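Local coordinates for ferric-chelate reductase (NAD(P)H) (Archaeoglobus fulgidus, PDB 1I0R), which reduces ferric iron held in siderophores to ferrous iron as a flavin-dependent homodimer, with NADH or NADPH as electron donor, at residues Q41-L46 and H126-G131; G60-S65 and I113-V118; E70-F75 and T106-A111. All coordinates share one frame; numbering follows the deposited sequence.

In the fold
From the N terminus, strands 14-20 and 23-37 open a six-stranded antiparallel barrel before the chain enters strand 40-47, where interaction 1 begins. After helix 51-59, strand 61-67 supplies the first half of interaction 2, and the start of helix 73-78 and its approach supply that of interaction 3. Past helix 86-90 and a two-stranded hairpin, the loops close from the inside out: T106-A111 returns to E70-F75, I113-V118 to G60-S65, and H126-G131 to Q41-L46. The three contacts are thus concentric and none cross. Interactions 1 and 2 join four barrel strands and touch each other, V44 against F62, while interaction 3 ties the helix start to the turn before strand 109-122.

Interaction 1 (Q41-L46 and H126-G131); sequences QIAVCL and HTLFVG
C45 and L128 form a non-hydrogen-bonded antiparallel pair, and there the packing is tight: C45 CB lies 3.5 Å from L128 CD1, closer than usual for carbons. The leucine's CG, anti to the backbone N (chi1 -173°), lets this methyl reach back to strand 41-46, where A43 CB meets L128 CD1 at 4.0 Å; L128 also packs on L128 of the second subunit. On the other face V44 CG2 packs on F129 CB at 3.9 Å, and L46 crosses the phenylalanine at about a right angle, with L46 CD1 3.8 Å from F129 CE1. Paired backbone hydrogen bonds, I42 with G131, V44 with F129 and L46 with T127, hold this pairing of the six-stranded barrel, whose strand 40-47 gives C45 and L46 to the FMN site. The looser end is the partly exposed H126, which binds NADP+; its CB rests 3.7 Å from C45 SG, which stands oblique to the ring. Replacing H126 by an alanine would probably leave C45 SG without its aromatic neighbour and NADP+ without one of its contacts. Strand 23-37 flanks strand 40-47, strand 109-122 flanks strand 126-138, and H53 and V56 of helix 51-59 pack on L46 and F129.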
ATOM      1  N   GLN B  41       0.845  -8.333  10.593  1.00 18.03           N
ATOM      2  CA  GLN B  41      -0.527  -7.880  10.388  1.00 17.21           C
ATOM      3  C   GLN B  41      -0.658  -7.305   8.982  1.00 17.07           C
ATOM      4  O   GLN B  41       0.231  -6.596   8.484  1.00 16.25           O
ATOM      5  CB  GLN B  41      -0.925  -6.825  11.428  1.00 17.52           C
ATOM      6  CG  GLN B  41      -0.934  -7.404  12.811  1.00 18.13           C
ATOM      7  CD  GLN B  41      -1.277  -6.380  13.868  1.00 19.55           C
ATOM      8  OE1 GLN B  41      -0.519  -5.416  14.094  1.00 20.17           O
ATOM      9  NE2 GLN B  41      -2.407  -6.574  14.524  1.00 19.30           N
ATOM     10  N   ILE B  42      -1.783  -7.623   8.348  1.00 16.14           N
ATOM     11  CA  ILE B  42      -2.090  -7.191   6.974  1.00 17.15           C
ATOM     12  C   ILE B  42      -3.384  -6.402   6.972  1.00 16.43           C
ATOM     13  O   ILE B  42      -4.352  -6.791   7.623  1.00 16.82           O
ATOM     14  CB  ILE B  42      -2.308  -8.409   6.029  1.00 18.74           C
ATOM     15  CG1 ILE B  42      -1.109  -9.355   6.103  1.00 20.19           C
ATOM     16  CG2 ILE B  42      -2.541  -7.934   4.591  1.00 19.19           C
ATOM     17  CD1 ILE B  42       0.245  -8.700   5.822  1.00 21.15           C
ATOM     18  N   ALA B  43      -3.399  -5.290   6.252  1.00 15.83           N
ATOM     19  CA  ALA B  43      -4.601  -4.473   6.157  1.00 15.31           C
ATOM     20  C   ALA B  43      -5.218  -4.582   4.767  1.00 15.61           C
ATOM     21  O   ALA B  43      -4.499  -4.681   3.761  1.00 15.32           O
ATOM     22  CB  ALA B  43      -4.264  -3.011   6.443  1.00 15.91           C
ATOM     23  N   VAL B  44      -6.554  -4.613   4.723  1.00 15.30           N
ATOM     24  CA  VAL B  44      -7.265  -4.590   3.443  1.00 16.19           C
ATOM     25  C   VAL B  44      -8.353  -3.535   3.606  1.00 16.04           C
ATOM     26  O   VAL B  44      -9.041  -3.514   4.611  1.00 16.79           O
ATOM     27  CB  VAL B  44      -7.920  -5.977   3.034  1.00 16.76           C
ATOM     28  CG1 VAL B  44      -6.834  -7.042   2.827  1.00 18.79           C
ATOM     29  CG2 VAL B  44      -8.871  -6.457   4.083  1.00 17.96           C
ATOM     30  N   CYS B  45      -8.481  -2.632   2.633  1.00 16.87           N
ATOM     31  CA  CYS B  45      -9.487  -1.577   2.728  1.00 17.15           C
ATOM     32  C   CYS B  45     -10.575  -1.893   1.701  1.00 17.81           C
ATOM     33  O   CYS B  45     -10.310  -1.905   0.508  1.00 18.45           O
ATOM     34  CB  CYS B  45      -8.829  -0.219   2.447  1.00 17.71           C
ATOM     35  SG  CYS B  45      -9.872   1.186   2.860  1.00 20.24           S
ATOM     36  N   LEU B  46     -11.785  -2.161   2.203  1.00 17.77           N
ATOM     37  CA  LEU B  46     -12.929  -2.546   1.366  1.00 19.48           C
ATOM     38  C   LEU B  46     -14.086  -1.563   1.453  1.00 19.48           C
ATOM     39  O   LEU B  46     -14.393  -1.058   2.525  1.00 19.38           O
ATOM     40  CB  LEU B  46     -13.443  -3.916   1.816  1.00 19.55           C
ATOM     41  CG  LEU B  46     -12.344  -4.977   1.918  1.00 20.07           C
ATOM     42  CD1 LEU B  46     -12.887  -6.283   2.562  1.00 21.58           C
ATOM     43  CD2 LEU B  46     -11.827  -5.255   0.508  1.00 21.28           C
ATOM     44  N   HIS B 126     -15.473   3.367   3.493  1.00 19.20           N
ATOM     45  CA  HIS B 126     -14.784   2.070   3.517  1.00 18.81           C
ATOM     46  C   HIS B 126     -14.421   1.690   4.938  1.00 18.51           C
ATOM     47  O   HIS B 126     -14.460   2.514   5.856  1.00 18.81           O
ATOM     48  CB  HIS B 126     -13.441   2.159   2.767  1.00 18.53           C
ATOM     49  CG  HIS B 126     -13.558   2.469   1.314  1.00 18.56           C
ATOM     50  ND1 HIS B 126     -13.001   1.667   0.340  1.00 19.94           N
ATOM     51  CD2 HIS B 126     -14.116   3.519   0.668  1.00 18.84           C
ATOM     52  CE1 HIS B 126     -13.210   2.214  -0.847  1.00 18.81           C
ATOM     53  NE2 HIS B 126     -13.883   3.337  -0.673  1.00 20.74           N
ATOM     54  N   THR B 127     -14.036   0.429   5.110  1.00 18.35           N
ATOM     55  CA  THR B 127     -13.546  -0.058   6.392  1.00 18.16           C
ATOM     56  C   THR B 127     -12.152  -0.629   6.121  1.00 17.99           C
ATOM     57  O   THR B 127     -11.958  -1.356   5.133  1.00 17.49           O
ATOM     58  CB  THR B 127     -14.401  -1.207   6.995  1.00 18.40           C
ATOM     59  OG1 THR B 127     -15.731  -0.735   7.225  1.00 20.17           O
ATOM     60  CG2 THR B 127     -13.812  -1.665   8.324  1.00 18.98           C
ATOM     61  N   LEU B 128     -11.178  -0.263   6.953  1.00 17.29           N
ATOM     62  CA  LEU B 128      -9.853  -0.841   6.820  1.00 17.67           C
ATOM     63  C   LEU B 128      -9.815  -1.982   7.852  1.00 17.38           C
ATOM     64  O   LEU B 128      -9.938  -1.755   9.062  1.00 17.36           O
ATOM     65  CB  LEU B 128      -8.764   0.200   7.133  1.00 19.78           C
ATOM     66  CG  LEU B 128      -7.327  -0.264   6.865  1.00 20.97           C
ATOM     67  CD1 LEU B 128      -7.052  -0.358   5.407  1.00 22.77           C
ATOM     68  CD2 LEU B 128      -6.357   0.707   7.467  1.00 23.90           C
ATOM     69  N   PHE B 129      -9.687  -3.222   7.375  1.00 16.50           N
ATOM     70  CA  PHE B 129      -9.650  -4.365   8.278  1.00 17.11           C
ATOM     71  C   PHE B 129      -8.207  -4.710   8.563  1.00 17.24           C
ATOM     72  O   PHE B 129      -7.422  -4.810   7.632  1.00 18.56           O
ATOM     73  CB  PHE B 129     -10.333  -5.598   7.639  1.00 17.77           C
ATOM     74  CG  PHE B 129     -11.806  -5.422   7.406  1.00 18.55           C
ATOM     75  CD1 PHE B 129     -12.285  -4.993   6.168  1.00 19.23           C
ATOM     76  CD2 PHE B 129     -12.707  -5.665   8.439  1.00 19.35           C
ATOM     77  CE1 PHE B 129     -13.670  -4.807   5.951  1.00 19.83           C
ATOM     78  CE2 PHE B 129     -14.086  -5.483   8.244  1.00 19.39           C
ATOM     79  CZ  PHE B 129     -14.565  -5.056   7.005  1.00 19.66           C
ATOM     80  N   VAL B 130      -7.856  -4.846   9.836  1.00 17.20           N
ATOM     81  CA  VAL B 130      -6.498  -5.217  10.198  1.00 18.25           C
ATOM     82  C   VAL B 130      -6.523  -6.689  10.590  1.00 18.02           C
ATOM     83  O   VAL B 130      -7.197  -7.082  11.541  1.00 17.27           O
ATOM     84  CB  VAL B 130      -5.986  -4.393  11.384  1.00 19.18           C
ATOM     85  CG1 VAL B 130      -4.532  -4.818  11.730  1.00 20.03           C
ATOM     86  CG2 VAL B 130      -5.999  -2.905  11.003  1.00 20.36           C
ATOM     87  N   GLY B 131      -5.803  -7.502   9.833  1.00 17.63           N
ATOM     88  CA  GLY B 131      -5.784  -8.916  10.159  1.00 18.81           C
ATOM     89  C   GLY B 131      -4.435  -9.444  10.592  1.00 19.03           C
ATOM     90  O   GLY B 131      -3.386  -9.036  10.085  1.00 18.93           O
TER

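Interaction 2 (G60-S65 and I113-V118)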
ATOM      1  N   GLY B  60     -15.049 -12.284  10.387  1.00 22.75           N
ATOM      2  CA  GLY B  60     -13.826 -11.970  11.096  1.00 21.43           C
ATOM      3  C   GLY B  60     -12.584 -12.579  10.453  1.00 20.16           C
ATOM      4  O   GLY B  60     -11.577 -12.761  11.127  1.00 20.83           O
ATOM      5  N   ALA B  61     -12.634 -12.911   9.169  1.00 19.32           N
ATOM      6  CA  ALA B  61     -11.459 -13.481   8.517  1.00 18.68           C
ATOM      7  C   ALA B  61     -11.417 -13.136   7.040  1.00 18.19           C
ATOM      8  O   ALA B  61     -12.441 -12.824   6.447  1.00 18.80           O
ATOM      9  CB  ALA B  61     -11.435 -15.014   8.696  1.00 19.64           C
ATOM     10  N   PHE B  62     -10.225 -13.154   6.461  1.00 17.43           N
ATOM     11  CA  PHE B  62     -10.092 -12.884   5.040  1.00 17.71           C
ATOM     12  C   PHE B  62      -8.864 -13.537   4.437  1.00 17.33           C
ATOM     13  O   PHE B  62      -7.903 -13.893   5.151  1.00 18.04           O
ATOM     14  CB  PHE B  62     -10.102 -11.345   4.742  1.00 17.92           C
ATOM     15  CG  PHE B  62      -8.910 -10.570   5.288  1.00 18.23           C
ATOM     16  CD1 PHE B  62      -7.719 -10.478   4.562  1.00 17.42           C
ATOM     17  CD2 PHE B  62      -9.013  -9.880   6.495  1.00 18.42           C
ATOM     18  CE1 PHE B  62      -6.640  -9.703   5.050  1.00 17.30           C
ATOM     19  CE2 PHE B  62      -7.957  -9.104   6.990  1.00 18.06           C
ATOM     20  CZ  PHE B  62      -6.775  -9.021   6.267  1.00 18.22           C
ATOM     21  N   GLY B  63      -8.906 -13.710   3.121  1.00 16.68           N
ATOM     22  CA  GLY B  63      -7.779 -14.275   2.416  1.00 16.52           C
ATOM     23  C   GLY B  63      -7.316 -13.281   1.374  1.00 16.93           C
ATOM     24  O   GLY B  63      -8.111 -12.451   0.922  1.00 16.01           O
ATOM     25  N   VAL B  64      -6.045 -13.361   0.991  1.00 16.69           N
ATOM     26  CA  VAL B  64      -5.505 -12.470  -0.030  1.00 17.77           C
ATOM     27  C   VAL B  64      -4.729 -13.309  -1.043  1.00 17.12           C
ATOM     28  O   VAL B  64      -3.846 -14.083  -0.660  1.00 18.06           O
ATOM     29  CB  VAL B  64      -4.501 -11.413   0.557  1.00 17.39           C
ATOM     30  CG1 VAL B  64      -3.873 -10.587  -0.581  1.00 18.06           C
ATOM     31  CG2 VAL B  64      -5.221 -10.482   1.519  1.00 17.82           C
ATOM     32  N   SER B  65      -5.069 -13.178  -2.325  1.00 17.16           N
ATOM     33  CA  SER B  65      -4.329 -13.853  -3.388  1.00 17.76           C
ATOM     34  C   SER B  65      -3.542 -12.759  -4.136  1.00 17.69           C
ATOM     35  O   SER B  65      -4.141 -11.789  -4.620  1.00 18.21           O
ATOM     36  CB  SER B  65      -5.282 -14.510  -4.383  1.00 18.26           C
ATOM     37  OG  SER B  65      -6.074 -15.482  -3.731  1.00 20.20           O
ATOM     38  N   ILE B 113      -2.321 -15.477   1.402  1.00 19.74           N
ATOM     39  CA  ILE B 113      -2.192 -15.157   2.810  1.00 19.26           C
ATOM     40  C   ILE B 113      -3.554 -15.313   3.445  1.00 19.31           C
ATOM     41  O   ILE B 113      -4.563 -14.957   2.835  1.00 18.90           O
ATOM     42  CB  ILE B 113      -1.728 -13.678   2.971  1.00 19.35           C
ATOM     43  CG1 ILE B 113      -0.379 -13.500   2.273  1.00 19.31           C
ATOM     44  CG2 ILE B 113      -1.700 -13.278   4.429  1.00 19.29           C
ATOM     45  CD1 ILE B 113       0.021 -12.027   2.109  1.00 20.29           C
ATOM     46  N   GLU B 114      -3.582 -15.863   4.657  1.00 19.41           N
ATOM     47  CA  GLU B 114      -4.823 -16.047   5.393  1.00 20.06           C
ATOM     48  C   GLU B 114      -4.687 -15.216   6.665  1.00 19.81           C
ATOM     49  O   GLU B 114      -3.619 -15.222   7.302  1.00 19.84           O
ATOM     50  CB  GLU B 114      -5.005 -17.539   5.708  1.00 21.86           C
ATOM     51  CG  GLU B 114      -6.241 -17.885   6.480  1.00 23.73           C
ATOM     52  CD  GLU B 114      -6.401 -19.396   6.650  1.00 25.63           C
ATOM     53  OE1 GLU B 114      -5.392 -20.128   6.538  1.00 26.70           O
ATOM     54  OE2 GLU B 114      -7.539 -19.833   6.903  1.00 27.07           O
ATOM     55  N   ALA B 115      -5.744 -14.489   7.036  1.00 19.59           N
ATOM     56  CA  ALA B 115      -5.683 -13.636   8.232  1.00 19.69           C
ATOM     57  C   ALA B 115      -6.962 -13.602   9.066  1.00 19.99           C
ATOM     58  O   ALA B 115      -8.056 -13.779   8.532  1.00 19.72           O
ATOM     59  CB  ALA B 115      -5.301 -12.176   7.807  1.00 19.11           C
ATOM     60  N   LYS B 116      -6.827 -13.415  10.382  1.00 20.38           N
ATOM     61  CA  LYS B 116      -8.002 -13.276  11.244  1.00 21.27           C
ATOM     62  C   LYS B 116      -8.052 -11.787  11.627  1.00 20.85           C
ATOM     63  O   LYS B 116      -7.018 -11.206  11.980  1.00 19.85           O
ATOM     64  CB  LYS B 116      -7.926 -14.144  12.520  1.00 23.47           C
ATOM     65  CG  LYS B 116      -6.805 -13.777  13.478  1.00 26.59           C
ATOM     66  CD  LYS B 116      -6.928 -14.501  14.820  1.00 29.21           C
ATOM     67  CE  LYS B 116      -5.974 -13.870  15.862  1.00 30.54           C
ATOM     68  NZ  LYS B 116      -6.002 -14.570  17.196  1.00 32.32           N
ATOM     69  N   VAL B 117      -9.229 -11.183  11.514  1.00 20.21           N
ATOM     70  CA  VAL B 117      -9.407  -9.765  11.844  1.00 20.55           C
ATOM     71  C   VAL B 117      -9.223  -9.487  13.324  1.00 21.93           C
ATOM     72  O   VAL B 117      -9.889 -10.100  14.176  1.00 22.99           O
ATOM     73  CB  VAL B 117     -10.812  -9.243  11.423  1.00 20.00           C
ATOM     74  CG1 VAL B 117     -10.977  -7.748  11.868  1.00 19.61           C
ATOM     75  CG2 VAL B 117     -10.990  -9.393   9.908  1.00 20.08           C
ATOM     76  N   VAL B 118      -8.344  -8.538  13.639  1.00 22.54           N
ATOM     77  CA  VAL B 118      -8.092  -8.178  15.026  1.00 23.54           C
ATOM     78  C   VAL B 118      -8.500  -6.739  15.306  1.00 24.18           C
ATOM     79  O   VAL B 118      -8.535  -6.328  16.456  1.00 24.87           O
ATOM     80  CB  VAL B 118      -6.604  -8.362  15.415  1.00 23.58           C
ATOM     81  CG1 VAL B 118      -6.243  -9.856  15.405  1.00 24.16           C
ATOM     82  CG2 VAL B 118      -5.714  -7.577  14.455  1.00 23.87           C
TER
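With chi1 at 66°, F62 places CG between its own backbone N and carbonyl carbon, which swings the ring across to A115, while V117 turns CG2 anti to its carbonyl carbon and into the edge of the same ring. A115 CB stands over one face, 4.0 Å from the F62 ring centroid and 20° off its normal, a CH-pi contact displaced toward the rim. V117 CG2 lies in the ring plane, 4.0 Å from F62 CD2. Backbone bonds join F62 and A115 in both directions. This is one of the strand pairings of a closed six-stranded antiparallel barrel, that of the flavin reductase-like, FMN-binding domain; on the far edge of strand 61-67, bonds of G63 with T17 and S65 with I15 close it onto strand 14-20. F62 and V64 both pack on V44 from strand 40-47. Beyond F62, V64 and I113 form a second hydrogen-bonded pair, their CB atoms 4.3 Å apart. At the other end G60, leaving helix 51-59 with positive phi, accepts V117 N at G60 O (2.9 Å), the donor standing 48° out of the carbonyl plane. E114 turns to the opposite face from A115, and its OE2 is hydrogen-bonded to T100 OG1.

Interaction 3 (E70-F75 and T106-A111); sequences ETPMEF and TQHAVA
A type II turn from T106 to A109, closed by the bond from A109 N to T106 O and carrying H108 at positive phi, sets Q107 and H108 against T71, P72 and F75, where the chain enters helix 73-78 with P72 as N-cap. H108 is wedged between P72 and F75. Its edge points at the phenylalanine: H108 CD2 stands 3.5 Å above the F75 ring plane, over the ring centre, and the two planes meet at 71°, a T-shaped (edge-to-face) stack with centroids 4.6 Å apart. A face of the imidazole is given to the proline, whose P72 CD sits 3.6 Å from the H108 ring centroid in a CH-pi contact. A chi1 of -174° carries the F75 ring away from its own backbone N and under H108 CD2.

Q107 meets another part of the phenylalanine, Q107 CD lying 3.8 Å from F75 CE1 with the amide plane turned 43° from the ring; its OE1 is meanwhile hydrogen-bonded to E94 N. T71 makes a lighter contact across H108 at a slant, T71 OG1 being 3.7 Å from H108 CB, while the hydroxyl bonds to E68 O. H108 ND1 is hydrogen-bonded to E68 OE2, which fixes the rotation of the imidazole and could, through the carboxylate's charge, favour a protonated ring. F75 is buried, with V93 also packing on it and on Q107, whereas P72, Q107 and H108 remain partly exposed.

This aromatic and proline packing joins the start of helix 73-78 and the residues leading into it to the beta turn that leads into strand 109-122, shortly before the chain turns a corner at V110; the F75 side chain is about 6 Å from that of I28, a residue of the FMN site.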
ATOM      1  N   GLU B  70       0.828 -12.184 -15.518  1.00 32.12           N
ATOM      2  CA  GLU B  70       0.082 -12.662 -16.674  1.00 33.69           C
ATOM      3  C   GLU B  70      -1.355 -13.108 -16.427  1.00 33.19           C
ATOM      4  O   GLU B  70      -1.919 -13.859 -17.225  1.00 33.66           O
ATOM      5  CB  GLU B  70       0.862 -13.789 -17.351  1.00 35.75           C
ATOM      6  CG  GLU B  70       2.059 -13.298 -18.143  1.00 39.20           C
ATOM      7  CD  GLU B  70       2.778 -14.426 -18.852  1.00 41.16           C
ATOM      8  OE1 GLU B  70       3.427 -15.241 -18.162  1.00 42.69           O
ATOM      9  OE2 GLU B  70       2.683 -14.502 -20.100  1.00 42.72           O
ATOM     10  N   THR B  71      -1.954 -12.644 -15.335  1.00 32.28           N
ATOM     11  CA  THR B  71      -3.333 -13.002 -15.023  1.00 31.20           C
ATOM     12  C   THR B  71      -4.263 -12.520 -16.137  1.00 31.59           C
ATOM     13  O   THR B  71      -4.238 -11.355 -16.513  1.00 30.86           O
ATOM     14  CB  THR B  71      -3.791 -12.363 -13.688  1.00 30.55           C
ATOM     15  OG1 THR B  71      -2.971 -12.850 -12.615  1.00 28.52           O
ATOM     16  CG2 THR B  71      -5.239 -12.731 -13.395  1.00 29.32           C
ATOM     17  N   PRO B  72      -5.097 -13.418 -16.689  1.00 32.04           N
ATOM     18  CA  PRO B  72      -6.015 -13.010 -17.766  1.00 32.43           C
ATOM     19  C   PRO B  72      -7.022 -11.936 -17.344  1.00 33.14           C
ATOM     20  O   PRO B  72      -7.577 -11.990 -16.247  1.00 32.56           O
ATOM     21  CB  PRO B  72      -6.707 -14.321 -18.143  1.00 32.40           C
ATOM     22  CG  PRO B  72      -5.665 -15.356 -17.829  1.00 32.53           C
ATOM     23  CD  PRO B  72      -5.120 -14.879 -16.500  1.00 32.25           C
ATOM     24  N   MET B  73      -7.273 -10.957 -18.208  1.00 33.65           N
ATOM     25  CA  MET B  73      -8.227  -9.913 -17.852  1.00 35.31           C
ATOM     26  C   MET B  73      -9.607 -10.488 -17.533  1.00 35.62           C
ATOM     27  O   MET B  73     -10.349  -9.934 -16.716  1.00 35.46           O
ATOM     28  CB  MET B  73      -8.347  -8.884 -18.982  1.00 36.46           C
ATOM     29  CG  MET B  73      -7.085  -8.073 -19.224  1.00 37.90           C
ATOM     30  SD  MET B  73      -6.669  -7.005 -17.813  1.00 40.25           S
ATOM     31  CE  MET B  73      -7.661  -5.547 -18.185  1.00 39.92           C
ATOM     32  N   GLU B  74      -9.957 -11.596 -18.181  1.00 36.14           N
ATOM     33  CA  GLU B  74     -11.257 -12.215 -17.945  1.00 36.62           C
ATOM     34  C   GLU B  74     -11.355 -12.745 -16.517  1.00 35.66           C
ATOM     35  O   GLU B  74     -12.411 -12.668 -15.887  1.00 35.56           O
ATOM     36  CB  GLU B  74     -11.509 -13.352 -18.949  1.00 38.55           C
ATOM     37  CG  GLU B  74     -10.302 -14.237 -19.237  1.00 41.66           C
ATOM     38  CD  GLU B  74      -9.519 -13.795 -20.478  1.00 43.71           C
ATOM     39  OE1 GLU B  74      -9.118 -12.607 -20.560  1.00 44.60           O
ATOM     40  OE2 GLU B  74      -9.302 -14.648 -21.378  1.00 44.95           O
ATOM     41  N   PHE B  75     -10.246 -13.272 -16.015  1.00 34.56           N
ATOM     42  CA  PHE B  75     -10.199 -13.820 -14.663  1.00 33.68           C
ATOM     43  C   PHE B  75     -10.381 -12.676 -13.671  1.00 33.36           C
ATOM     44  O   PHE B  75     -11.132 -12.785 -12.708  1.00 32.61           O
ATOM     45  CB  PHE B  75      -8.854 -14.521 -14.441  1.00 33.27           C
ATOM     46  CG  PHE B  75      -8.745 -15.243 -13.124  1.00 33.38           C
ATOM     47  CD1 PHE B  75      -9.308 -16.504 -12.949  1.00 33.47           C
ATOM     48  CD2 PHE B  75      -8.043 -14.672 -12.066  1.00 32.96           C
ATOM     49  CE1 PHE B  75      -9.172 -17.190 -11.746  1.00 33.67           C
ATOM     50  CE2 PHE B  75      -7.900 -15.350 -10.854  1.00 33.36           C
ATOM     51  CZ  PHE B  75      -8.463 -16.613 -10.692  1.00 33.76           C
ATOM     52  N   THR B 106      -5.986 -20.004  -5.372  1.00 21.13           N
ATOM     53  CA  THR B 106      -4.610 -20.267  -5.770  1.00 22.34           C
ATOM     54  C   THR B 106      -4.356 -20.060  -7.247  1.00 22.71           C
ATOM     55  O   THR B 106      -3.204 -19.906  -7.669  1.00 22.74           O
ATOM     56  CB  THR B 106      -4.187 -21.696  -5.384  1.00 22.63           C
ATOM     57  OG1 THR B 106      -5.164 -22.616  -5.887  1.00 24.00           O
ATOM     58  CG2 THR B 106      -4.131 -21.847  -3.863  1.00 24.05           C
ATOM     59  N   GLN B 107      -5.431 -20.036  -8.029  1.00 23.64           N
ATOM     60  CA  GLN B 107      -5.281 -19.840  -9.470  1.00 24.10           C
ATOM     61  C   GLN B 107      -4.725 -18.453  -9.780  1.00 23.87           C
ATOM     62  O   GLN B 107      -5.246 -17.455  -9.293  1.00 23.41           O
ATOM     63  CB  GLN B 107      -6.614 -20.017 -10.181  1.00 24.91           C
ATOM     64  CG  GLN B 107      -6.445 -20.350 -11.664  1.00 25.88           C
ATOM     65  CD  GLN B 107      -7.768 -20.684 -12.325  1.00 27.22           C
ATOM     66  OE1 GLN B 107      -8.696 -21.163 -11.670  1.00 27.40           O
ATOM     67  NE2 GLN B 107      -7.861 -20.431 -13.632  1.00 28.59           N
ATOM     68  N   HIS B 108      -3.675 -18.419 -10.596  1.00 24.40           N
ATOM     69  CA  HIS B 108      -3.001 -17.184 -11.004  1.00 24.76           C
ATOM     70  C   HIS B 108      -2.393 -16.411  -9.845  1.00 24.80           C
ATOM     71  O   HIS B 108      -2.110 -15.218  -9.976  1.00 24.63           O
ATOM     72  CB  HIS B 108      -3.966 -16.278 -11.768  1.00 25.66           C
ATOM     73  CG  HIS B 108      -4.481 -16.897 -13.029  1.00 27.21           C
ATOM     74  ND1 HIS B 108      -3.645 -17.289 -14.053  1.00 28.10           N
ATOM     75  CD2 HIS B 108      -5.731 -17.261 -13.398  1.00 27.48           C
ATOM     76  CE1 HIS B 108      -4.361 -17.875 -14.999  1.00 28.15           C
ATOM     77  NE2 HIS B 108      -5.629 -17.871 -14.627  1.00 28.16           N
ATOM     78  N   ALA B 109      -2.162 -17.094  -8.731  1.00 24.07           N
ATOM     79  CA  ALA B 109      -1.600 -16.437  -7.557  1.00 23.58           C
ATOM     80  C   ALA B 109      -0.149 -16.767  -7.318  1.00 22.94           C
ATOM     81  O   ALA B 109       0.252 -17.937  -7.338  1.00 23.19           O
ATOM     82  CB  ALA B 109      -2.417 -16.798  -6.323  1.00 23.84           C
ATOM     83  N   VAL B 110       0.651 -15.730  -7.080  1.00 22.02           N
ATOM     84  CA  VAL B 110       2.064 -15.919  -6.806  1.00 21.84           C
ATOM     85  C   VAL B 110       2.180 -16.333  -5.334  1.00 21.62           C
ATOM     86  O   VAL B 110       3.095 -17.063  -4.949  1.00 21.87           O
ATOM     87  CB  VAL B 110       2.856 -14.611  -7.072  1.00 22.27           C
ATOM     88  CG1 VAL B 110       4.337 -14.795  -6.708  1.00 23.36           C
ATOM     89  CG2 VAL B 110       2.703 -14.200  -8.539  1.00 23.30           C
ATOM     90  N   ALA B 111       1.232 -15.875  -4.515  1.00 20.92           N
ATOM     91  CA  ALA B 111       1.198 -16.199  -3.094  1.00 20.20           C
ATOM     92  C   ALA B 111      -0.213 -16.013  -2.532  1.00 19.82           C
ATOM     93  O   ALA B 111      -1.037 -15.324  -3.130  1.00 18.99           O
ATOM     94  CB  ALA B 111       2.170 -15.293  -2.316  1.00 21.48           C
TER